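Local coordinates for protein 3-polyprenyl-4-hydroxybenzoate decarboxylase and related decarboxylases (Pelotomaculum thermopropionicum, PDB 6H6X) that binds prenylated FMN with manganese and potassium as the UbiD-class enzyme HmfF, which can carboxylate 2-furoic acid to 2,5-furandicarboxylic acid, at residues H122-A127 against R262-A267; K23-D26 against E30-A33; P158-I163 against K245-V250. The protein carries 8 engineered substitutions. One frame throughout, in Å; residues are numbered along the deposited sequence.

In the fold
Interaction 2 comes first along the chain, in the N-terminal domain, where a loop meets the start of helix 30-38. Interactions 1 and 3 both belong to the Rift-related domain: 122-127 opens interaction 1, the two segments of interaction 3 follow, and 262-267 completes interaction 1. Both reach the same antiparallel sheet, interaction 1 through strand 264-280, which pairs with 160-163 and 240-246 of interaction 3; their centres lie about 20 Å apart. Interactions 1 and 2, about 19 Å apart between centres, touch where the carbonyl oxygen of His-122 packs on the CB of Ala-32. Both sit at the dimer interface, whereas interaction 3, about 29 Å from interaction 2 between centres, stays within one subunit.

Interaction 1: H122-A127 against R262-A267; sequences HHAGDA and RYYGPA
Gly-125 N donates to the hydroxyl of Tyr-264 in a short, nearly straight hydrogen bond, 2.8 Å from N to OH with an angle of 166°. The donor sits inside a type I beta turn from His-123 to Asp-126, closed by the bond from Asp-126 N to His-123 O. Tyr-264 extends its ring toward this turn, its CG beside the backbone N (chi1 -72°), and the phenol end comes close to the Ala-124/Gly-125 peptide: CE1 is 3.5 Å from Gly-125 CA, a residue that brings no side chain between them. The CB atoms of His-123 and Ala-124 both stand near the hydroxyl, each 3.8 Å from OH. Asp-126 OD1 meets the ring at its edge, 3.9 Å from CE1, with the carboxylate plane nearly perpendicular to the ring. That carboxylate also braces the turn: OD2 takes the N-H of His-123 at 3.1 Å from above the carboxylate plane, while OD1 accepts from Gly-258 N. Ser-434 of the second subunit packs on Tyr-264. The arrangement is a type I beta turn held by a tyrosine hydroxyl through one of its backbone N-H groups, at the start of strand 264-280 in the Rift-related domain.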
loop_
_atom_site.group_PDB
_atom_site.type_symbol
_atom_site.label_atom_id
_atom_site.label_comp_id
_atom_site.label_asym_id
_atom_site.label_seq_id
_atom_site.Cartn_x
_atom_site.Cartn_y
_atom_site.Cartn_z
ATOM N N HIS B 122 6.320 -13.192 -23.096
ATOM C CA HIS B 122 5.901 -12.279 -22.032
ATOM C C HIS B 122 7.079 -11.645 -21.233
ATOM O O HIS B 122 7.201 -10.420 -21.165
ATOM C CB HIS B 122 4.905 -12.981 -21.113
ATOM C CG HIS B 122 3.604 -13.291 -21.776
ATOM N ND1 HIS B 122 3.371 -14.474 -22.447
ATOM C CD2 HIS B 122 2.483 -12.548 -21.915
ATOM C CE1 HIS B 122 2.149 -14.447 -22.957
ATOM N NE2 HIS B 122 1.592 -13.290 -22.651
ATOM N N HIS B 123 7.886 -12.485 -20.601
ATOM C CA HIS B 123 8.987 -12.062 -19.740
ATOM C C HIS B 123 10.337 -12.527 -20.291
ATOM O O HIS B 123 10.398 -13.500 -21.023
ATOM C CB HIS B 123 8.758 -12.622 -18.335
ATOM C CG HIS B 123 7.589 -11.982 -17.636
ATOM N ND1 HIS B 123 6.345 -12.573 -17.600
ATOM C CD2 HIS B 123 7.457 -10.787 -16.998
ATOM C CE1 HIS B 123 5.516 -11.811 -16.897
ATOM N NE2 HIS B 123 6.154 -10.705 -16.554
ATOM N N ALA B 124 11.403 -11.824 -19.891
ATOM C CA ALA B 124 12.813 -12.039 -20.327
ATOM C C ALA B 124 13.267 -13.476 -20.317
ATOM O O ALA B 124 13.728 -13.988 -21.326
ATOM C CB ALA B 124 13.762 -11.224 -19.440
ATOM N N GLY B 125 13.136 -14.144 -19.181
ATOM C CA GLY B 125 13.544 -15.560 -19.093
ATOM C C GLY B 125 12.693 -16.621 -19.806
ATOM O O GLY B 125 13.005 -17.796 -19.704
ATOM N N ASP B 126 11.606 -16.236 -20.485
ATOM C CA ASP B 126 10.661 -17.220 -21.062
ATOM C C ASP B 126 11.287 -17.982 -22.246
ATOM O O ASP B 126 11.924 -17.368 -23.099
ATOM C CB ASP B 126 9.350 -16.540 -21.552
ATOM C CG ASP B 126 8.408 -16.090 -20.406
ATOM O OD1 ASP B 126 8.659 -16.307 -19.192
ATOM O OD2 ASP B 126 7.370 -15.518 -20.761
ATOM N N ALA B 127 11.052 -19.293 -22.314
ATOM C CA ALA B 127 11.581 -20.128 -23.400
ATOM C C ALA B 127 11.100 -19.801 -24.814
ATOM O O ALA B 127 11.779 -20.122 -25.778
ATOM C CB ALA B 127 11.279 -21.577 -23.112
ATOM N N ARG B 262 6.063 -13.932 -9.327
ATOM C CA ARG B 262 7.124 -13.048 -9.883
ATOM C C ARG B 262 8.525 -13.736 -9.823
ATOM O O ARG B 262 9.567 -13.070 -9.669
ATOM C CB ARG B 262 7.128 -11.613 -9.247
ATOM C CG ARG B 262 5.792 -10.860 -9.272
ATOM C CD ARG B 262 5.698 -9.580 -8.408
ATOM N NE ARG B 262 4.368 -9.470 -7.732
ATOM C CZ ARG B 262 3.922 -8.452 -6.971
ATOM N NH1 ARG B 262 4.672 -7.347 -6.762
ATOM N NH2 ARG B 262 2.692 -8.541 -6.416
ATOM N N TYR B 263 8.526 -15.067 -9.923
ATOM C CA TYR B 263 9.745 -15.879 -10.159
ATOM C C TYR B 263 9.566 -16.807 -11.343
ATOM O O TYR B 263 8.434 -17.130 -11.745
ATOM C CB TYR B 263 10.107 -16.767 -8.957
ATOM C CG TYR B 263 10.325 -15.982 -7.702
ATOM C CD1 TYR B 263 11.466 -15.187 -7.548
ATOM C CD2 TYR B 263 9.378 -16.016 -6.663
ATOM C CE1 TYR B 263 11.673 -14.455 -6.380
ATOM C CE2 TYR B 263 9.552 -15.272 -5.507
ATOM C CZ TYR B 263 10.708 -14.504 -5.348
ATOM O OH TYR B 263 10.889 -13.768 -4.191
ATOM N N TYR B 264 10.695 -17.277 -11.846
ATOM C CA TYR B 264 10.696 -18.219 -12.938
ATOM C C TYR B 264 10.311 -19.613 -12.452
ATOM O O TYR B 264 10.798 -20.070 -11.412
ATOM C CB TYR B 264 12.028 -18.153 -13.699
ATOM C CG TYR B 264 12.084 -16.857 -14.511
ATOM C CD1 TYR B 264 11.286 -16.701 -15.674
ATOM C CD2 TYR B 264 12.863 -15.763 -14.097
ATOM C CE1 TYR B 264 11.294 -15.521 -16.416
ATOM C CE2 TYR B 264 12.869 -14.571 -14.833
ATOM C CZ TYR B 264 12.085 -14.450 -15.997
ATOM O OH TYR B 264 12.095 -13.260 -16.716
ATOM N N GLY B 265 9.360 -20.230 -13.170
ATOM C CA GLY B 265 9.144 -21.680 -13.145
ATOM C C GLY B 265 10.276 -22.352 -13.929
ATOM O O GLY B 265 10.506 -22.004 -15.097
ATOM N N PRO B 266 11.014 -23.297 -13.292
ATOM C CA PRO B 266 12.148 -23.914 -13.997
ATOM C C PRO B 266 11.742 -24.862 -15.153
ATOM O O PRO B 266 10.622 -25.436 -15.155
ATOM C CB PRO B 266 12.900 -24.663 -12.875
ATOM C CG PRO B 266 11.887 -24.896 -11.797
ATOM C CD PRO B 266 10.936 -23.727 -11.877
ATOM N N ALA B 267 12.651 -24.976 -16.123
ATOM C CA ALA B 267 12.543 -25.917 -17.240
ATOM C C ALA B 267 12.638 -27.375 -16.771
ATOM O O ALA B 267 13.412 -27.681 -15.856
ATOM C CB ALA B 267 13.638 -25.630 -18.258
#

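Interaction 2: K23-D26 against E30-A33; sequences KEVD and EIAA
Glu-30 reaches back with an extended side chain to take the backbone N-H of Asp-26, with OE1 2.9 Å from Asp-26 N and an almost straight approach of 171°. The donor reaches OE1 on its anti side, somewhat out of the carboxylate plane. With CG beside the backbone N (chi1 -68°) and the chain extended beyond it, the glutamate spans the distance from the first turn of helix 30-38 to the loop before it. On the way its CB passes 3.3 Å from Asp-26 O, and OE1 also lies over the backbone of Val-25, 3.6 Å from CA.

Asp-26 thus has its amide satisfied by a side chain, and its carbonyl is used in turn: Ile-31 N makes a weak, bent hydrogen bond to Asp-26 O at 3.4 Å. The aspartate's own carboxylate turns from the glutamate to the loop between the segments. Its CG is anti to the backbone N (chi1 -163°), and OD1 accepts from Val-28 N, an Asx turn that leads the chain toward the helix. Beside these bonds Val-25 CG2 packs on Ile-31 CG1 at 3.8 Å, the two side chains crossing at about a right angle, and Phe-46 of strand 43-46 touches both. Val-25 is also tied through its backbone to Arg-48 and Lys-50, while Tyr-446 of the second subunit packs on Val-25 and Glu-30.

The carboxylates of Asp-26 and Glu-30 stay apart, 5.5 Å from OD2 to OE1. Each accepts a backbone N-H, and both lie near the N-terminal end of the helix, whose field would probably favour their ionised forms despite their like charge.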
loop_
_atom_site.group_PDB
_atom_site.type_symbol
_atom_site.label_atom_id
_atom_site.label_comp_id
_atom_site.label_asym_id
_atom_site.label_seq_id
_atom_site.Cartn_x
_atom_site.Cartn_y
_atom_site.Cartn_z
ATOM N N LYS B 23 -1.011 2.040 -32.736
ATOM C CA LYS B 23 0.393 1.918 -33.167
ATOM C C LYS B 23 0.838 0.481 -33.084
ATOM O O LYS B 23 0.458 -0.232 -32.162
ATOM C CB LYS B 23 1.347 2.810 -32.344
ATOM C CG LYS B 23 1.703 4.117 -33.035
ATOM C CD LYS B 23 2.545 5.018 -32.147
ATOM C CE LYS B 23 3.116 6.197 -32.931
ATOM N NZ LYS B 23 3.543 7.325 -32.052
ATOM N N GLU B 24 1.662 0.081 -34.042
ATOM C CA GLU B 24 2.158 -1.270 -34.149
ATOM C C GLU B 24 2.990 -1.622 -32.907
ATOM O O GLU B 24 3.770 -0.799 -32.430
ATOM C CB GLU B 24 2.971 -1.464 -35.435
ATOM C CG GLU B 24 4.001 -2.585 -35.340
ATOM C CD GLU B 24 4.747 -2.850 -36.632
ATOM O OE1 GLU B 24 5.990 -2.849 -36.602
ATOM O OE2 GLU B 24 4.103 -3.101 -37.664
ATOM N N VAL B 25 2.813 -2.849 -32.398
ATOM C CA VAL B 25 3.588 -3.365 -31.244
ATOM C C VAL B 25 4.190 -4.703 -31.602
ATOM O O VAL B 25 3.628 -5.454 -32.384
ATOM C CB VAL B 25 2.712 -3.495 -29.991
ATOM C CG1 VAL B 25 2.125 -2.154 -29.604
ATOM C CG2 VAL B 25 1.553 -4.459 -30.218
ATOM N N ASP B 26 5.338 -5.022 -31.041
ATOM C CA ASP B 26 5.932 -6.353 -31.225
ATOM C C ASP B 26 5.294 -7.334 -30.187
ATOM O O ASP B 26 5.238 -7.029 -28.992
ATOM C CB ASP B 26 7.454 -6.247 -30.998
ATOM C CG ASP B 26 8.259 -7.435 -31.556
ATOM O OD1 ASP B 26 7.780 -8.580 -31.656
ATOM O OD2 ASP B 26 9.440 -7.218 -31.886
ATOM N N GLU B 30 6.955 -6.402 -26.039
ATOM C CA GLU B 30 6.301 -5.106 -25.972
ATOM C C GLU B 30 4.870 -5.169 -25.495
ATOM O O GLU B 30 4.411 -4.235 -24.808
ATOM C CB GLU B 30 6.364 -4.361 -27.308
ATOM C CG GLU B 30 7.768 -3.928 -27.704
ATOM C CD GLU B 30 7.778 -2.918 -28.855
ATOM O OE1 GLU B 30 6.806 -2.881 -29.655
ATOM O OE2 GLU B 30 8.768 -2.140 -28.924
ATOM N N ILE B 31 4.121 -6.199 -25.903
ATOM C CA ILE B 31 2.710 -6.300 -25.458
ATOM C C ILE B 31 2.690 -6.405 -23.933
ATOM O O ILE B 31 1.886 -5.749 -23.285
ATOM C CB ILE B 31 1.976 -7.509 -26.086
ATOM C CG1 ILE B 31 1.613 -7.197 -27.529
ATOM C CG2 ILE B 31 0.705 -7.864 -25.296
ATOM C CD1 ILE B 31 1.025 -8.359 -28.293
ATOM N N ALA B 32 3.604 -7.208 -23.376
ATOM C CA ALA B 32 3.635 -7.423 -21.927
ATOM C C ALA B 32 4.041 -6.158 -21.220
ATOM O O ALA B 32 3.485 -5.806 -20.175
ATOM C CB ALA B 32 4.603 -8.554 -21.596
ATOM N N ALA B 33 5.028 -5.464 -21.791
ATOM C CA ALA B 33 5.509 -4.224 -21.230
ATOM C C ALA B 33 4.485 -3.141 -21.210
ATOM O O ALA B 33 4.314 -2.439 -20.208
ATOM C CB ALA B 33 6.745 -3.779 -21.985
#

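Interaction 3: P158-I163 against K245-V250; sequences PDRLGI and KILPGV
With CG roughly anti to the backbone N (chi1 -150°) and the chain extended from CG to NE, Arg-160 brings its end near the loop after strand 240-246, and a chi4 of 83° turns its guanidinium so that its terminal nitrogens reach Leu-247 and Val-250. Both of them, NH1 and NH2, lie 4.0 Å from Leu-247 CD1, so one methyl group touches the two nitrogens, meeting the guanidinium obliquely. The arginine and leucine side chains cross at about a right angle. Val-250 approaches from the opposite direction: its CG1, set anti to the backbone N (chi1 179°), comes to 4.0 Å from Arg-160 NH2. Contact is apolar on the valine and leucine side, and no hydrogen bond links the segments. The charge is met by Glu-252, whose OE2 forms a salt bridge with NH2, so the methyl groups abut a guanidinium that is held by an ionic partner. Deeper in, Ile-163 and Ile-246 approach one another only loosely, and both rest on Pro-271. Strands 160-163 and 240-246 each pair antiparallel with strand 264-280, and the arginine spans from the first of them to the loop that connects strand 240-246 with strand 252-258.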
loop_
_atom_site.group_PDB
_atom_site.type_symbol
_atom_site.label_atom_id
_atom_site.label_comp_id
_atom_site.label_asym_id
_atom_site.label_seq_id
_atom_site.Cartn_x
_atom_site.Cartn_y
_atom_site.Cartn_z
ATOM N N PRO B 158 5.030 -25.920 -35.222
ATOM C CA PRO B 158 3.803 -25.511 -35.938
ATOM C C PRO B 158 2.483 -26.091 -35.375
ATOM O O PRO B 158 1.462 -25.411 -35.388
ATOM C CB PRO B 158 4.044 -25.979 -37.395
ATOM C CG PRO B 158 5.295 -26.808 -37.382
ATOM C CD PRO B 158 6.061 -26.468 -36.133
ATOM N N ASP B 159 2.554 -27.318 -34.875
ATOM C CA ASP B 159 1.402 -28.069 -34.409
ATOM C C ASP B 159 1.713 -28.802 -33.101
ATOM O O ASP B 159 1.144 -29.858 -32.811
ATOM C CB ASP B 159 0.989 -29.086 -35.503
ATOM C CG ASP B 159 2.015 -30.245 -35.686
ATOM O OD1 ASP B 159 3.211 -30.091 -35.328
ATOM O OD2 ASP B 159 1.595 -31.316 -36.179
ATOM N N ARG B 160 2.611 -28.233 -32.302
ATOM C CA ARG B 160 3.033 -28.881 -31.073
ATOM C C ARG B 160 3.064 -27.870 -29.914
ATOM O O ARG B 160 3.504 -26.737 -30.101
ATOM C CB ARG B 160 4.409 -29.468 -31.312
ATOM C CG ARG B 160 4.699 -30.705 -30.507
ATOM C CD ARG B 160 5.993 -31.329 -31.024
ATOM N NE ARG B 160 6.373 -32.524 -30.291
ATOM C CZ ARG B 160 5.892 -33.751 -30.513
ATOM N NH1 ARG B 160 4.969 -33.983 -31.457
ATOM N NH2 ARG B 160 6.336 -34.768 -29.777
ATOM N N LEU B 161 2.641 -28.302 -28.724
ATOM C CA LEU B 161 2.689 -27.468 -27.532
ATOM C C LEU B 161 3.208 -28.251 -26.363
ATOM O O LEU B 161 2.819 -29.395 -26.193
ATOM C CB LEU B 161 1.275 -27.007 -27.153
ATOM C CG LEU B 161 0.519 -26.211 -28.190
ATOM C CD1 LEU B 161 -0.912 -26.088 -27.690
ATOM C CD2 LEU B 161 1.134 -24.862 -28.389
ATOM N N GLY B 162 4.029 -27.627 -25.529
ATOM C CA GLY B 162 4.424 -28.199 -24.223
ATOM C C GLY B 162 3.487 -27.676 -23.151
ATOM O O GLY B 162 3.067 -26.530 -23.166
ATOM N N ILE B 163 3.173 -28.502 -22.187
ATOM C CA ILE B 163 2.149 -28.167 -21.224
ATOM C C ILE B 163 2.647 -28.520 -19.827
ATOM O O ILE B 163 3.141 -29.589 -19.594
ATOM C CB ILE B 163 0.809 -28.864 -21.574
ATOM C CG1 ILE B 163 -0.280 -28.425 -20.593
ATOM C CG2 ILE B 163 0.951 -30.375 -21.559
ATOM C CD1 ILE B 163 -1.624 -29.082 -20.830
ATOM N N LYS B 245 -4.422 -33.467 -28.691
ATOM C CA LYS B 245 -4.298 -34.560 -27.739
ATOM C C LYS B 245 -2.970 -34.525 -27.023
ATOM O O LYS B 245 -1.963 -34.113 -27.593
ATOM C CB LYS B 245 -4.518 -35.884 -28.459
ATOM C CG LYS B 245 -3.579 -36.134 -29.624
ATOM C CD LYS B 245 -4.132 -37.174 -30.605
ATOM C CE LYS B 245 -3.414 -37.106 -31.959
ATOM N NZ LYS B 245 -3.681 -38.265 -32.858
ATOM N N ILE B 246 -2.983 -34.916 -25.760
ATOM C CA ILE B 246 -1.762 -35.004 -24.995
ATOM C C ILE B 246 -1.209 -36.419 -25.269
ATOM O O ILE B 246 -1.917 -37.401 -25.091
ATOM C CB ILE B 246 -1.983 -34.773 -23.489
ATOM C CG1 ILE B 246 -2.821 -33.515 -23.201
ATOM C CG2 ILE B 246 -0.632 -34.636 -22.780
ATOM C CD1 ILE B 246 -3.218 -33.430 -21.743
ATOM N N LEU B 247 0.039 -36.507 -25.708
ATOM C CA LEU B 247 0.591 -37.760 -26.226
ATOM C C LEU B 247 1.028 -38.664 -25.092
ATOM O O LEU B 247 1.702 -38.208 -24.162
ATOM C CB LEU B 247 1.783 -37.489 -27.146
ATOM C CG LEU B 247 1.486 -36.626 -28.382
ATOM C CD1 LEU B 247 2.750 -36.369 -29.199
ATOM C CD2 LEU B 247 0.407 -37.247 -29.252
ATOM N N PRO B 248 0.659 -39.959 -25.160
ATOM C CA PRO B 248 1.045 -40.862 -24.049
ATOM C C PRO B 248 2.568 -41.093 -23.998
ATOM O O PRO B 248 3.192 -41.254 -25.044
ATOM C CB PRO B 248 0.284 -42.152 -24.365
ATOM C CG PRO B 248 0.143 -42.147 -25.854
ATOM C CD PRO B 248 0.149 -40.709 -26.326
ATOM N N GLY B 249 3.164 -41.029 -22.810
ATOM C CA GLY B 249 4.591 -41.301 -22.645
ATOM C C GLY B 249 5.564 -40.194 -23.041
ATOM O O GLY B 249 6.610 -40.041 -22.399
ATOM N N VAL B 250 5.242 -39.397 -24.054
ATOM C CA VAL B 250 6.189 -38.391 -24.515
ATOM C C VAL B 250 6.426 -37.336 -23.425
ATOM O O VAL B 250 5.495 -36.899 -22.715
ATOM C CB VAL B 250 5.718 -37.697 -25.815
ATOM C CG1 VAL B 250 6.719 -36.629 -26.248
ATOM C CG2 VAL B 250 5.527 -38.721 -26.914
#